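Putative cytosine/guanine deaminase (Unidentified, PDB 2PAJ) deaminates pteridines such as isoxanthopterin, as a zinc-dependent amidohydrolase that replaces the 2-amino group of the ring with a hydroxyl. Local coordinates at residues V73-H78 / D280-H285; M212-M217 / M398-V403. All coordinates share one frame; numbering follows the deposited sequence.

Interaction 1. Residues V73-H78 / D280-H285; sequences VNTHHH and DVWYAH. With ZN (zinc ion), chain B.
The methyl CB of Ala-284 sits squarely over one face of the His-76 imidazole, 3.5 Å from the ring centroid and almost on the ring normal, a clean CH-pi contact. His-76 holds CG anti to the backbone N and beside the carbonyl carbon (chi1 -174°), and from there its NE2 binds the zinc ion at 2.3 Å. His-285 meets the same ring in an offset edge-to-face pair: the edge of His-76 is turned toward the face of His-285, with the planes at 79°. Here His-285 NE2 stands 2.9 Å from the zinc ion, a long approach for a residue of the zinc site. From the loop side His-78 sends its NE2 to the metal at 2.1 Å, while its ND1 is hydrogen-bonded to the carbonyl of His-137; the two bonds, one at each ring nitrogen, together set the rotation of the ring. His-248 and Asp-336 complete the site.

Farther from the metal, Trp-282 presents its N-H edge to the backbone of Thr-75, and NE1 donates to Thr-75 O over 3.3 Å in a somewhat bent bond (141°). The acceptor lies almost in the indole plane. Thr-75 OG1 is engaged separately with Ser-332. Residues His-76 and His-78 form the His-X-His motif that follows the first barrel strand in amidohydrolases, here facing His-285 at the end of strand 281-284 in the zinc site of a TIM barrel.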
# COMPACT_ATOMS: atom_id res chain seq x y z
N VAL A 73 -0.27 -5.79 0.11
CA VAL A 73 0.72 -4.77 0.35
C VAL A 73 0.38 -3.62 -0.60
O VAL A 73 0.52 -3.73 -1.82
CB VAL A 73 2.14 -5.29 0.03
CG1 VAL A 73 3.17 -4.23 0.37
CG2 VAL A 73 2.41 -6.55 0.80
N ASN A 74 -0.10 -2.52 -0.04
CA ASN A 74 -0.45 -1.34 -0.82
C ASN A 74 0.79 -0.45 -0.88
O ASN A 74 1.30 -0.03 0.14
CB ASN A 74 -1.61 -0.60 -0.15
CG ASN A 74 -1.90 0.73 -0.79
OD1 ASN A 74 -2.41 0.79 -1.90
ND2 ASN A 74 -1.57 1.81 -0.10
N THR A 75 1.26 -0.16 -2.09
CA THR A 75 2.45 0.65 -2.27
C THR A 75 2.25 2.11 -2.67
O THR A 75 3.23 2.79 -3.00
CB THR A 75 3.41 0.00 -3.27
OG1 THR A 75 2.79 -0.08 -4.56
CG2 THR A 75 3.77 -1.38 -2.82
N HIS A 76 1.02 2.61 -2.65
CA HIS A 76 0.74 4.00 -2.97
C HIS A 76 -0.66 4.41 -2.51
O HIS A 76 -1.62 3.68 -2.71
CB HIS A 76 0.90 4.25 -4.47
CG HIS A 76 0.76 5.69 -4.85
ND1 HIS A 76 1.62 6.67 -4.39
CD2 HIS A 76 -0.17 6.33 -5.60
CE1 HIS A 76 1.22 7.84 -4.83
NE2 HIS A 76 0.13 7.67 -5.57
N HIS A 77 -0.76 5.59 -1.89
CA HIS A 77 -2.02 6.07 -1.34
C HIS A 77 -1.96 7.57 -1.00
O HIS A 77 -0.90 8.18 -1.07
CB HIS A 77 -2.32 5.31 -0.05
CG HIS A 77 -3.78 5.17 0.27
ND1 HIS A 77 -4.71 6.12 -0.07
CD2 HIS A 77 -4.45 4.21 0.94
CE1 HIS A 77 -5.90 5.75 0.38
NE2 HIS A 77 -5.77 4.60 1.00
N HIS A 78 -3.11 8.13 -0.64
CA HIS A 78 -3.23 9.53 -0.23
C HIS A 78 -4.38 9.57 0.78
O HIS A 78 -5.42 10.16 0.52
CB HIS A 78 -3.56 10.44 -1.42
CG HIS A 78 -2.55 10.42 -2.51
ND1 HIS A 78 -1.21 10.66 -2.30
CD2 HIS A 78 -2.68 10.17 -3.84
CE1 HIS A 78 -0.56 10.56 -3.44
NE2 HIS A 78 -1.42 10.26 -4.39
N ASP A 280 16.32 1.20 -5.60
CA ASP A 280 16.17 2.07 -4.44
C ASP A 280 14.84 2.83 -4.52
O ASP A 280 14.18 3.08 -3.51
CB ASP A 280 17.31 3.09 -4.51
CG ASP A 280 18.06 3.24 -3.22
OD1 ASP A 280 17.45 3.63 -2.21
OD2 ASP A 280 19.27 2.97 -3.21
N VAL A 281 14.48 3.20 -5.75
CA VAL A 281 13.30 4.00 -6.08
C VAL A 281 12.14 3.26 -6.77
O VAL A 281 12.33 2.22 -7.37
CB VAL A 281 13.74 5.15 -7.02
CG1 VAL A 281 12.72 6.27 -7.02
CG2 VAL A 281 15.12 5.62 -6.64
N TRP A 282 10.94 3.84 -6.68
CA TRP A 282 9.76 3.30 -7.35
C TRP A 282 8.75 4.43 -7.59
O TRP A 282 8.58 5.32 -6.77
CB TRP A 282 9.16 2.12 -6.55
CG TRP A 282 8.06 2.41 -5.60
CD1 TRP A 282 6.72 2.45 -5.87
CD2 TRP A 282 8.19 2.62 -4.20
NE1 TRP A 282 6.01 2.67 -4.72
CE2 TRP A 282 6.89 2.78 -3.68
CE3 TRP A 282 9.28 2.70 -3.33
CZ2 TRP A 282 6.64 3.02 -2.32
CZ3 TRP A 282 9.04 2.93 -1.99
CH2 TRP A 282 7.73 3.09 -1.49
N TYR A 283 8.11 4.42 -8.76
CA TYR A 283 7.16 5.46 -9.12
C TYR A 283 5.70 5.07 -9.26
O TYR A 283 5.37 3.95 -9.61
CB TYR A 283 7.54 6.13 -10.44
CG TYR A 283 8.85 6.87 -10.40
CD1 TYR A 283 10.03 6.25 -10.77
CD2 TYR A 283 8.90 8.21 -9.99
CE1 TYR A 283 11.22 6.92 -10.74
CE2 TYR A 283 10.09 8.90 -9.96
CZ TYR A 283 11.25 8.25 -10.34
OH TYR A 283 12.45 8.91 -10.34
N ALA A 284 4.85 6.06 -8.99
CA ALA A 284 3.41 5.92 -9.11
C ALA A 284 2.97 6.75 -10.32
O ALA A 284 3.69 7.63 -10.78
CB ALA A 284 2.72 6.43 -7.85
N HIS A 285 1.78 6.45 -10.81
CA HIS A 285 1.18 7.16 -11.94
C HIS A 285 2.10 7.33 -13.14
O HIS A 285 2.18 8.41 -13.71
CB HIS A 285 0.66 8.53 -11.48
CG HIS A 285 -0.40 8.44 -10.42
ND1 HIS A 285 -0.63 7.28 -9.70
CD2 HIS A 285 -1.26 9.36 -9.93
CE1 HIS A 285 -1.58 7.50 -8.81
NE2 HIS A 285 -1.98 8.76 -8.92
ZN ZN B . -1.23 9.38 -6.24

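Interaction 2. Residues M212-M217 / M398-V403; sequences MRRVVM and MGLDEV
One face of the Arg-214 guanidinium carries the methyl CD2 of Leu-400, offset toward the rim and 3.8 Å from NE, while Met-398 O lies at the edge, near the plane, 3.1 Å from NH1. In this TIM barrel the contact sits toward the N-terminal ends of the strands, away from the zinc ion, where strand 213-217 meets the loop leaving helix 383-398. Gly-399 O comes obliquely, at 3.8 Å from NH1, and with Met-398 O sets two carbonyls at the helix end near the cationic group, which should be electrostatically favourable.

The arginine does not run out straight. Kinks at chi2 (-126°) and chi3 put turns in an otherwise outstretched chain, and the side chains of Arg-214 and Leu-400 run alongside one another, pointing opposite ways. NE and NH2 make weak hydrogen bonds to Asp-206 O and Ser-208 O of the loop before the strand, so the guanidinium lies among carbonyls from two parts of the chain.

Gly-399 leaves the helix with positive phi (84°), and Leu-400 then centres an inverse gamma turn and begins a type I turn ending at Val-403. The gamma turn is closed by a weak bond from Asp-401 N to Gly-399 O, at 3.1 Å.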
# COMPACT_ATOMS: atom_id res chain seq x y z
N MET A 212 7.73 -2.87 11.32
CA MET A 212 6.33 -2.49 11.45
C MET A 212 6.19 -1.01 11.14
O MET A 212 5.09 -0.48 11.07
CB MET A 212 5.81 -2.78 12.85
CG MET A 212 5.64 -4.26 13.16
SD MET A 212 4.56 -5.14 12.00
CE MET A 212 2.97 -4.46 12.42
N ARG A 213 7.34 -0.36 10.95
CA ARG A 213 7.39 1.06 10.63
C ARG A 213 8.51 1.38 9.66
O ARG A 213 9.62 0.87 9.78
CB ARG A 213 7.56 1.89 11.89
CG ARG A 213 6.26 2.10 12.58
CD ARG A 213 6.43 2.65 13.96
NE ARG A 213 5.12 2.99 14.51
CZ ARG A 213 4.92 3.57 15.68
NH1 ARG A 213 5.96 3.89 16.45
NH2 ARG A 213 3.69 3.88 16.07
N ARG A 214 8.21 2.23 8.69
CA ARG A 214 9.16 2.62 7.67
C ARG A 214 8.96 4.05 7.23
O ARG A 214 7.87 4.61 7.36
CB ARG A 214 9.03 1.72 6.46
CG ARG A 214 9.64 0.38 6.66
CD ARG A 214 10.63 0.11 5.56
NE ARG A 214 11.72 -0.71 6.05
CZ ARG A 214 12.65 -1.23 5.26
NH1 ARG A 214 12.61 -1.01 3.96
NH2 ARG A 214 13.62 -1.96 5.79
N VAL A 215 10.02 4.63 6.68
CA VAL A 215 10.01 6.01 6.21
C VAL A 215 10.72 6.07 4.87
O VAL A 215 11.74 5.43 4.69
CB VAL A 215 10.75 6.94 7.21
CG1 VAL A 215 10.78 8.37 6.68
CG2 VAL A 215 10.08 6.89 8.58
N VAL A 216 10.18 6.83 3.93
CA VAL A 216 10.81 6.98 2.63
C VAL A 216 10.71 8.42 2.10
O VAL A 216 9.76 9.14 2.39
CB VAL A 216 10.25 5.91 1.57
CG1 VAL A 216 9.15 5.08 2.17
CG2 VAL A 216 9.75 6.59 0.32
N MET A 217 11.74 8.82 1.35
CA MET A 217 11.88 10.14 0.72
C MET A 217 10.91 10.19 -0.46
O MET A 217 11.15 9.54 -1.47
CB MET A 217 13.32 10.29 0.23
CG MET A 217 13.69 11.60 -0.47
SD MET A 217 13.81 13.02 0.64
CE MET A 217 12.54 14.05 0.02
N MET A 398 9.29 -2.10 -1.68
CA MET A 398 9.44 -1.24 -0.52
C MET A 398 10.57 -1.73 0.41
O MET A 398 10.84 -1.13 1.45
CB MET A 398 8.10 -1.13 0.23
CG MET A 398 6.97 -0.59 -0.64
SD MET A 398 5.75 0.44 0.20
CE MET A 398 4.85 -0.75 1.10
N GLY A 399 11.22 -2.82 0.04
CA GLY A 399 12.32 -3.32 0.85
C GLY A 399 11.98 -4.21 2.03
O GLY A 399 12.86 -4.58 2.81
N LEU A 400 10.70 -4.54 2.17
CA LEU A 400 10.26 -5.43 3.24
C LEU A 400 10.30 -6.87 2.73
O LEU A 400 9.26 -7.49 2.51
CB LEU A 400 8.85 -5.05 3.67
CG LEU A 400 8.71 -3.72 4.41
CD1 LEU A 400 7.25 -3.47 4.70
CD2 LEU A 400 9.52 -3.76 5.71
N ASP A 401 11.52 -7.38 2.57
CA ASP A 401 11.78 -8.71 2.03
C ASP A 401 11.37 -9.95 2.81
O ASP A 401 11.39 -11.05 2.27
CB ASP A 401 13.25 -8.80 1.66
CG ASP A 401 13.68 -7.68 0.73
OD1 ASP A 401 12.84 -7.27 -0.10
OD2 ASP A 401 14.83 -7.21 0.82
N GLU A 402 11.00 -9.81 4.07
CA GLU A 402 10.56 -10.98 4.82
C GLU A 402 9.06 -10.87 5.01
O GLU A 402 8.49 -11.43 5.96
CB GLU A 402 11.28 -11.07 6.16
CG GLU A 402 12.74 -11.54 6.04
CD GLU A 402 13.39 -11.83 7.39
OE1 GLU A 402 13.27 -10.99 8.31
OE2 GLU A 402 14.02 -12.91 7.54
N VAL A 403 8.43 -10.15 4.08
CA VAL A 403 6.98 -9.90 4.04
C VAL A 403 6.44 -10.15 2.61
O VAL A 403 7.18 -10.04 1.63
CB VAL A 403 6.67 -8.43 4.44
CG1 VAL A 403 5.18 -8.23 4.58
CG2 VAL A 403 7.38 -8.08 5.73

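In the fold
Followed from the N terminus, the chain passes 73-78 just after strand 67-73, then strand 213-217, then strand 281-284, and finally 398-403 after helix 383-398. Interaction 1 closes a loop of 201 residues and interaction 2 one of 180; because their segments alternate, the two loops cross rather than nest. Both reach the same barrel, interaction 1 at the zinc site and interaction 2 toward the other end, with centres about 12 Å apart. Met-398 joins them: its SD packs on Trp-282 CZ2 at 3.7 Å, and its CE and CG touch Val-73 and Thr-75. The end of helix 383-398 thus meets strand 213-217 as well as segment 73-78 and strand 281-284.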